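Local coordinates for UPF0147 protein MMP1188 (Methanococcus maripaludis S2, PDB 2QZG) that is of unknown function but belongs to an archaeal family and forms a compact all-helical chain that pairs with a second copy of itself, at residues D14-I26 and T78-I92. Residues are numbered along the deposited sequence; the frame is centred on the assembly and turned at random.
Sequences DKLKNISSMLEEI and TRTQIWGIVSELETI
The selenium of the selenomethionine M22 stands in front of the E88 carboxylate, about level with both oxygens, SE to E88 OE1 and to E88 OE2 each 3.5 Å, and somewhat tilted from their plane; the modelled position of the M22 methyl against OE1 is doubtful. Of the two oxygens, E88 OE1 is the one I19 CG1 approaches, at 3.4 Å. The amide of Q81 meets I26 through its oxygen, OE1 to I26 CG1 3.4 Å, the carbon tilted out of the amide plane and the two side chains sliding past one another. E88 OE1 is buried without a polar partner, which may favour protonation of this acid. Helices 12-27 and 76-90, first and last of a four-helix bundle, run nearly antiparallel; the axes of the two segments come within 10.1 Å at an angle of 160°. They mesh as knobs into holes: I85 sits among I19, M22, L23 and I26, while I26 sits among T78, Q81, I82 and I85. With CG1 of I85 anti to its carbonyl carbon (chi1 -63°), its branches divide: CG1 lies against M22 CB, CG2 touches I19 CG2 and CD1 meets I26 CD1 at 3.7 Å. I26 CD1 also reaches I82 CG1, at 3.6 Å. At the far end I19 CD1 packs on L89 CD2 and, at 4.0 Å, on I92 CD1, which also lies against the CB of K15. Cutting I19 back to an alanine is likely to open a gap beside L89 and I92 and leave I85 CG2 less closely covered. Helix 34-46 flanks this seam, A40 touching L23 and I26, and L47 covers I19 and L89. Between the subunits, W83 NE1 hydrogen-bonds T91 OG1 of the second subunit, and T91 OG1 accepts the matching bond from W83 NE1 of that subunit.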
ATOM      1  N   ASP C  14      -4.130  14.047  -1.227  1.00 39.58           N
ATOM      2  CA  ASP C  14      -4.997  12.882  -1.087  1.00 39.48           C
ATOM      3  C   ASP C  14      -4.205  11.660  -0.599  1.00 39.01           C
ATOM      4  O   ASP C  14      -4.715  10.867   0.193  1.00 38.84           O
ATOM      5  CB  ASP C  14      -5.736  12.572  -2.396  1.00 39.41           C
ATOM      6  CG  ASP C  14      -7.027  13.390  -2.568  1.00 39.82           C
ATOM      7  OD1 ASP C  14      -7.601  13.888  -1.558  1.00 40.21           O
ATOM      8  OD2 ASP C  14      -7.486  13.493  -3.726  1.00 37.63           O
ATOM      9  N   LYS C  15      -2.958  11.533  -1.044  1.00 38.76           N
ATOM     10  CA  LYS C  15      -2.084  10.453  -0.585  1.00 39.67           C
ATOM     11  C   LYS C  15      -1.834  10.578   0.914  1.00 40.54           C
ATOM     12  O   LYS C  15      -2.022   9.611   1.674  1.00 40.64           O
ATOM     13  CB  LYS C  15      -0.776  10.445  -1.382  1.00 39.93           C
ATOM     14  CG  LYS C  15      -0.987  10.210  -2.856  1.00 38.11           C
ATOM     15  CD  LYS C  15       0.318  10.172  -3.627  1.00 39.17           C
ATOM     16  CE  LYS C  15       0.045   9.937  -5.101  1.00 37.51           C
ATOM     17  NZ  LYS C  15       1.271   9.583  -5.880  1.00 41.70           N
ATOM     18  N   LEU C  16      -1.485  11.789   1.347  1.00 41.18           N
ATOM     19  CA  LEU C  16      -1.248  12.073   2.763  1.00 42.61           C
ATOM     20  C   LEU C  16      -2.453  11.799   3.634  1.00 41.81           C
ATOM     21  O   LEU C  16      -2.313  11.205   4.692  1.00 42.21           O
ATOM     22  CB  LEU C  16      -0.750  13.506   2.966  1.00 43.72           C
ATOM     23  CG  LEU C  16       0.678  13.727   2.449  1.00 46.22           C
ATOM     24  CD1 LEU C  16       1.191  15.100   2.833  1.00 48.96           C
ATOM     25  CD2 LEU C  16       1.648  12.622   2.895  1.00 47.89           C
ATOM     26  N   LYS C  17      -3.621  12.224   3.170  1.00 41.67           N
ATOM     27  CA  LYS C  17      -4.904  11.968   3.825  1.00 41.66           C
ATOM     28  C   LYS C  17      -5.135  10.471   4.007  1.00 40.85           C
ATOM     29  O   LYS C  17      -5.486  10.002   5.088  1.00 40.61           O
ATOM     30  CB  LYS C  17      -6.033  12.573   2.979  1.00 41.90           C
ATOM     31  CG  LYS C  17      -7.374  12.680   3.686  1.00 44.25           C
ATOM     32  CD  LYS C  17      -8.558  12.561   2.712  1.00 46.51           C
ATOM     33  CE  LYS C  17      -9.033  13.909   2.197  1.00 48.81           C
ATOM     34  NZ  LYS C  17     -10.210  14.442   2.962  1.00 49.95           N
ATOM     35  N   ASN C  18      -4.944   9.721   2.932  1.00 40.46           N
ATOM     36  CA  ASN C  18      -5.180   8.290   2.958  1.00 40.39           C
ATOM     37  C   ASN C  18      -4.200   7.537   3.852  1.00 40.20           C
ATOM     38  O   ASN C  18      -4.600   6.627   4.569  1.00 39.72           O
ATOM     39  CB  ASN C  18      -5.231   7.742   1.534  1.00 40.10           C
ATOM     40  CG  ASN C  18      -6.635   7.822   0.941  1.00 41.59           C
ATOM     41  OD1 ASN C  18      -7.540   7.090   1.368  1.00 43.26           O
ATOM     42  ND2 ASN C  18      -6.827   8.704  -0.041  1.00 40.64           N
ATOM     43  N   ILE C  19      -2.927   7.939   3.819  1.00 40.70           N
ATOM     44  CA  ILE C  19      -1.909   7.412   4.732  1.00 41.13           C
ATOM     45  C   ILE C  19      -2.227   7.730   6.209  1.00 41.72           C
ATOM     46  O   ILE C  19      -2.157   6.838   7.054  1.00 42.23           O
ATOM     47  CB  ILE C  19      -0.452   7.891   4.350  1.00 41.37           C
ATOM     48  CG1 ILE C  19       0.025   7.232   3.052  1.00 41.08           C
ATOM     49  CG2 ILE C  19       0.521   7.589   5.513  1.00 41.87           C
ATOM     50  CD1 ILE C  19       1.210   7.932   2.351  1.00 39.81           C
ATOM     51  N   SER C  20      -2.591   8.977   6.518  1.00 42.04           N
ATOM     52  CA  SER C  20      -2.950   9.383   7.882  1.00 42.80           C
ATOM     53  C   SER C  20      -4.135   8.576   8.433  1.00 43.31           C
ATOM     54  O   SER C  20      -4.143   8.157   9.597  1.00 41.90           O
ATOM     55  CB  SER C  20      -3.311  10.884   7.936  1.00 43.78           C
ATOM     56  OG  SER C  20      -2.308  11.660   7.279  1.00 48.00           O
ATOM     57  N   SER C  21      -5.145   8.401   7.584  1.00 43.61           N
ATOM     58  CA  SER C  21      -6.301   7.585   7.890  1.00 44.56           C
ATOM     59  C   SER C  21      -5.909   6.128   8.200  1.00 45.06           C
ATOM     60  O   SER C  21      -6.404   5.532   9.161  1.00 44.52           O
ATOM     61  CB  SER C  21      -7.270   7.647   6.714  1.00 44.58           C
ATOM     62  OG  SER C  21      -7.923   6.407   6.536  1.00 47.61           O
HETATM   63  N   MSE C  22      -5.019   5.555   7.393  1.00 44.91           N
HETATM   64  CA  MSE C  22      -4.567   4.188   7.640  1.00 47.11           C
HETATM   65  C   MSE C  22      -3.809   4.084   8.957  1.00 45.05           C
HETATM   66  O   MSE C  22      -4.003   3.136   9.716  1.00 44.15           O
HETATM   67  CB  MSE C  22      -3.723   3.669   6.483  1.00 46.05           C
HETATM   68  CG  MSE C  22      -4.521   3.129   5.348  1.00 48.17           C
HETATM   69 SE   MSE C  22      -3.285   2.726   3.877  1.00 56.59          SE
HETATM   70  CE  MSE C  22      -3.033   4.523   3.274  1.00 49.68           C
ATOM     71  N   LEU C  23      -2.962   5.076   9.230  1.00 44.73           N
ATOM     72  CA  LEU C  23      -2.268   5.170  10.512  1.00 44.42           C
ATOM     73  C   LEU C  23      -3.236   5.297  11.688  1.00 45.17           C
ATOM     74  O   LEU C  23      -3.048   4.665  12.728  1.00 45.69           O
ATOM     75  CB  LEU C  23      -1.262   6.327  10.493  1.00 44.64           C
ATOM     76  CG  LEU C  23       0.050   6.056   9.742  1.00 43.19           C
ATOM     77  CD1 LEU C  23       0.818   7.358   9.508  1.00 41.88           C
ATOM     78  CD2 LEU C  23       0.898   5.060  10.502  1.00 41.70           C
ATOM     79  N   GLU C  24      -4.275   6.104  11.526  1.00 45.32           N
ATOM     80  CA  GLU C  24      -5.277   6.287  12.587  1.00 45.99           C
ATOM     81  C   GLU C  24      -6.011   4.995  12.927  1.00 45.75           C
ATOM     82  O   GLU C  24      -6.425   4.795  14.074  1.00 45.86           O
ATOM     83  CB  GLU C  24      -6.255   7.408  12.227  1.00 45.76           C
ATOM     84  CG  GLU C  24      -7.141   7.921  13.385  1.00 47.78           C
ATOM     85  CD  GLU C  24      -6.362   8.303  14.653  1.00 50.85           C
ATOM     86  OE1 GLU C  24      -5.277   8.931  14.544  1.00 53.27           O
ATOM     87  OE2 GLU C  24      -6.835   7.969  15.763  1.00 48.86           O
ATOM     88  N   GLU C  25      -6.150   4.122  11.933  1.00 45.90           N
ATOM     89  CA  GLU C  25      -6.776   2.814  12.102  1.00 46.82           C
ATOM     90  C   GLU C  25      -6.025   1.972  13.144  1.00 46.40           C
ATOM     91  O   GLU C  25      -6.634   1.419  14.063  1.00 46.63           O
ATOM     92  CB  GLU C  25      -6.867   2.090  10.750  1.00 46.54           C
ATOM     93  CG  GLU C  25      -7.820   0.886  10.713  1.00 48.17           C
ATOM     94  CD  GLU C  25      -8.042   0.350   9.293  1.00 48.53           C
ATOM     95  OE1 GLU C  25      -7.351   0.809   8.358  1.00 51.26           O
ATOM     96  OE2 GLU C  25      -8.913  -0.529   9.111  1.00 50.72           O
ATOM     97  N   ILE C  26      -4.703   1.897  13.008  1.00 46.19           N
ATOM     98  CA  ILE C  26      -3.836   1.217  13.984  1.00 45.50           C
ATOM     99  C   ILE C  26      -3.866   1.901  15.359  1.00 45.71           C
ATOM    100  O   ILE C  26      -3.854   1.227  16.398  1.00 45.82           O
ATOM    101  CB  ILE C  26      -2.381   1.224  13.511  1.00 45.74           C
ATOM    102  CG1 ILE C  26      -2.242   0.508  12.140  1.00 45.46           C
ATOM    103  CG2 ILE C  26      -1.465   0.644  14.590  1.00 43.78           C
ATOM    104  CD1 ILE C  26      -0.845   0.631  11.524  1.00 45.45           C
ATOM    105  N   THR C  78      -1.581  -6.085  11.890  1.00 40.25           N
ATOM    106  CA  THR C  78      -0.900  -4.817  11.965  1.00 39.50           C
ATOM    107  C   THR C  78       0.341  -4.785  11.070  1.00 39.24           C
ATOM    108  O   THR C  78       0.587  -3.798  10.395  1.00 38.18           O
ATOM    109  CB  THR C  78      -0.538  -4.496  13.406  1.00 39.67           C
ATOM    110  OG1 THR C  78      -1.679  -4.761  14.228  1.00 40.42           O
ATOM    111  CG2 THR C  78      -0.157  -3.014  13.549  1.00 37.77           C
ATOM    112  N   ARG C  79       1.117  -5.866  11.068  1.00 39.11           N
ATOM    113  CA  ARG C  79       2.329  -5.912  10.269  1.00 39.92           C
ATOM    114  C   ARG C  79       2.011  -5.627   8.789  1.00 39.96           C
ATOM    115  O   ARG C  79       2.747  -4.888   8.123  1.00 39.04           O
ATOM    116  CB  ARG C  79       3.021  -7.259  10.450  1.00 40.19           C
ATOM    117  CG  ARG C  79       4.411  -7.322   9.852  1.00 42.42           C
ATOM    118  CD  ARG C  79       5.062  -8.679  10.100  1.00 42.71           C
ATOM    119  NE  ARG C  79       5.282  -8.940  11.524  1.00 46.57           N
ATOM    120  CZ  ARG C  79       6.215  -8.341  12.265  1.00 47.59           C
ATOM    121  NH1 ARG C  79       7.023  -7.432  11.717  1.00 47.46           N
ATOM    122  NH2 ARG C  79       6.343  -8.652  13.554  1.00 47.33           N
ATOM    123  N   THR C  80       0.909  -6.209   8.302  1.00 40.83           N
ATOM    124  CA  THR C  80       0.416  -6.012   6.928  1.00 42.05           C
ATOM    125  C   THR C  80      -0.028  -4.581   6.674  1.00 42.29           C
ATOM    126  O   THR C  80       0.274  -4.008   5.614  1.00 42.71           O
ATOM    127  CB  THR C  80      -0.724  -7.024   6.562  1.00 42.26           C
ATOM    128  OG1 THR C  80      -0.161  -8.328   6.415  1.00 42.48           O
ATOM    129  CG2 THR C  80      -1.407  -6.663   5.216  1.00 42.70           C
ATOM    130  N   GLN C  81      -0.735  -4.009   7.642  1.00 41.79           N
ATOM    131  CA  GLN C  81      -1.175  -2.624   7.544  1.00 42.78           C
ATOM    132  C   GLN C  81       0.032  -1.712   7.447  1.00 41.68           C
ATOM    133  O   GLN C  81       0.049  -0.815   6.622  1.00 42.07           O
ATOM    134  CB  GLN C  81      -2.082  -2.223   8.729  1.00 42.05           C
ATOM    135  CG  GLN C  81      -3.476  -2.858   8.652  1.00 43.76           C
ATOM    136  CD  GLN C  81      -4.268  -2.747   9.953  1.00 45.25           C
ATOM    137  OE1 GLN C  81      -3.777  -2.256  10.955  1.00 46.04           O
ATOM    138  NE2 GLN C  81      -5.499  -3.251   9.937  1.00 49.33           N
ATOM    139  N   ILE C  82       1.050  -1.958   8.274  1.00 40.49           N
ATOM    140  CA  ILE C  82       2.249  -1.120   8.266  1.00 39.39           C
ATOM    141  C   ILE C  82       3.057  -1.249   6.962  1.00 39.07           C
ATOM    142  O   ILE C  82       3.547  -0.250   6.461  1.00 39.16           O
ATOM    143  CB  ILE C  82       3.109  -1.362   9.498  1.00 39.90           C
ATOM    144  CG1 ILE C  82       2.398  -0.772  10.730  1.00 39.29           C
ATOM    145  CG2 ILE C  82       4.536  -0.784   9.322  1.00 39.79           C
ATOM    146  CD1 ILE C  82       2.850  -1.344  12.002  1.00 39.85           C
ATOM    147  N   TRP C  83       3.168  -2.466   6.426  1.00 37.76           N
ATOM    148  CA  TRP C  83       3.796  -2.698   5.121  1.00 37.16           C
ATOM    149  C   TRP C  83       3.118  -1.848   4.024  1.00 37.45           C
ATOM    150  O   TRP C  83       3.793  -1.152   3.272  1.00 36.60           O
ATOM    151  CB  TRP C  83       3.828  -4.190   4.766  1.00 36.64           C
ATOM    152  CG  TRP C  83       4.232  -4.464   3.319  1.00 37.32           C
ATOM    153  CD1 TRP C  83       5.372  -4.044   2.693  1.00 36.81           C
ATOM    154  CD2 TRP C  83       3.493  -5.206   2.346  1.00 36.43           C
ATOM    155  NE1 TRP C  83       5.390  -4.487   1.384  1.00 36.32           N
ATOM    156  CE2 TRP C  83       4.249  -5.209   1.153  1.00 36.34           C
ATOM    157  CE3 TRP C  83       2.270  -5.888   2.372  1.00 38.41           C
ATOM    158  CZ2 TRP C  83       3.815  -5.851  -0.009  1.00 36.83           C
ATOM    159  CZ3 TRP C  83       1.849  -6.544   1.213  1.00 35.44           C
ATOM    160  CH2 TRP C  83       2.622  -6.525   0.049  1.00 37.16           C
ATOM    161  N   GLY C  84       1.784  -1.823   4.019  1.00 37.75           N
ATOM    162  CA  GLY C  84       1.043  -0.972   3.103  1.00 38.03           C
ATOM    163  C   GLY C  84       1.261   0.528   3.268  1.00 38.51           C
ATOM    164  O   GLY C  84       1.406   1.220   2.267  1.00 38.68           O
ATOM    165  N   ILE C  85       1.256   1.026   4.513  1.00 37.13           N
ATOM    166  CA  ILE C  85       1.542   2.420   4.825  1.00 37.62           C
ATOM    167  C   ILE C  85       2.990   2.789   4.447  1.00 37.64           C
ATOM    168  O   ILE C  85       3.223   3.838   3.854  1.00 37.56           O
ATOM    169  CB  ILE C  85       1.312   2.729   6.343  1.00 37.39           C
ATOM    170  CG1 ILE C  85      -0.157   2.521   6.738  1.00 38.58           C
ATOM    171  CG2 ILE C  85       1.809   4.136   6.692  1.00 39.29           C
ATOM    172  CD1 ILE C  85      -0.379   2.305   8.259  1.00 38.85           C
ATOM    173  N   VAL C  86       3.962   1.938   4.785  1.00 37.20           N
ATOM    174  CA  VAL C  86       5.371   2.221   4.425  1.00 37.78           C
ATOM    175  C   VAL C  86       5.536   2.282   2.907  1.00 38.70           C
ATOM    176  O   VAL C  86       6.154   3.212   2.383  1.00 38.99           O
ATOM    177  CB  VAL C  86       6.348   1.199   5.057  1.00 38.80           C
ATOM    178  CG1 VAL C  86       7.777   1.288   4.425  1.00 38.91           C
ATOM    179  CG2 VAL C  86       6.408   1.419   6.578  1.00 38.61           C
ATOM    180  N   SER C  87       4.962   1.295   2.211  1.00 37.82           N
ATOM    181  CA  SER C  87       4.991   1.240   0.743  1.00 38.00           C
ATOM    182  C   SER C  87       4.480   2.539   0.125  1.00 37.55           C
ATOM    183  O   SER C  87       5.067   3.070  -0.798  1.00 37.16           O
ATOM    184  CB  SER C  87       4.131   0.081   0.255  1.00 37.05           C
ATOM    185  OG  SER C  87       4.659  -1.119   0.764  1.00 38.21           O
ATOM    186  N   GLU C  88       3.349   3.003   0.627  1.00 38.00           N
ATOM    187  CA  GLU C  88       2.757   4.250   0.163  1.00 38.17           C
ATOM    188  C   GLU C  88       3.596   5.471   0.524  1.00 38.47           C
ATOM    189  O   GLU C  88       3.792   6.339  -0.329  1.00 38.10           O
ATOM    190  CB  GLU C  88       1.353   4.388   0.699  1.00 37.77           C
ATOM    191  CG  GLU C  88       0.375   3.356   0.144  1.00 39.04           C
ATOM    192  CD  GLU C  88      -0.942   3.397   0.901  1.00 44.47           C
ATOM    193  OE1 GLU C  88      -1.123   4.349   1.664  1.00 43.36           O
ATOM    194  OE2 GLU C  88      -1.796   2.502   0.737  1.00 44.97           O
ATOM    195  N   LEU C  89       4.114   5.522   1.755  1.00 38.51           N
ATOM    196  CA  LEU C  89       5.035   6.606   2.175  1.00 39.34           C
ATOM    197  C   LEU C  89       6.246   6.725   1.265  1.00 40.80           C
ATOM    198  O   LEU C  89       6.723   7.827   0.993  1.00 41.08           O
ATOM    199  CB  LEU C  89       5.489   6.426   3.633  1.00 38.87           C
ATOM    200  CG  LEU C  89       4.495   6.909   4.687  1.00 39.12           C
ATOM    201  CD1 LEU C  89       4.785   6.334   6.091  1.00 40.81           C
ATOM    202  CD2 LEU C  89       4.472   8.445   4.743  1.00 39.05           C
ATOM    203  N   GLU C  90       6.723   5.587   0.781  1.00 42.15           N
ATOM    204  CA  GLU C  90       7.894   5.536  -0.089  1.00 44.50           C
ATOM    205  C   GLU C  90       7.674   6.158  -1.473  1.00 44.64           C
ATOM    206  O   GLU C  90       8.635   6.568  -2.098  1.00 45.65           O
ATOM    207  CB  GLU C  90       8.456   4.108  -0.152  1.00 44.44           C
ATOM    208  CG  GLU C  90       9.015   3.704   1.214  1.00 48.90           C
ATOM    209  CD  GLU C  90       9.668   2.346   1.269  1.00 53.54           C
ATOM    210  OE1 GLU C  90       9.125   1.367   0.703  1.00 55.28           O
ATOM    211  OE2 GLU C  90      10.739   2.266   1.909  1.00 57.27           O
ATOM    212  N   THR C  91       6.417   6.245  -1.918  1.00 45.23           N
ATOM    213  CA  THR C  91       6.019   6.880  -3.183  1.00 44.99           C
ATOM    214  C   THR C  91       5.854   8.404  -3.068  1.00 46.50           C
ATOM    215  O   THR C  91       5.651   9.093  -4.066  1.00 46.24           O
ATOM    216  CB  THR C  91       4.657   6.339  -3.697  1.00 44.89           C
ATOM    217  OG1 THR C  91       3.594   6.836  -2.867  1.00 42.01           O
ATOM    218  CG2 THR C  91       4.631   4.817  -3.713  1.00 44.61           C
ATOM    219  N   ILE C  92       5.918   8.923  -1.849  1.00 47.91           N
ATOM    220  CA  ILE C  92       5.768  10.356  -1.605  1.00 49.32           C
ATOM    221  C   ILE C  92       7.047  11.083  -2.056  1.00 50.57           C
ATOM    222  O   ILE C  92       8.047  11.112  -1.335  1.00 50.90           O
ATOM    223  CB  ILE C  92       5.437  10.628  -0.100  1.00 49.09           C
ATOM    224  CG1 ILE C  92       4.172   9.866   0.339  1.00 48.89           C
ATOM    225  CG2 ILE C  92       5.319  12.127   0.192  1.00 50.30           C
ATOM    226  CD1 ILE C  92       2.920  10.083  -0.517  1.00 47.50           C
TER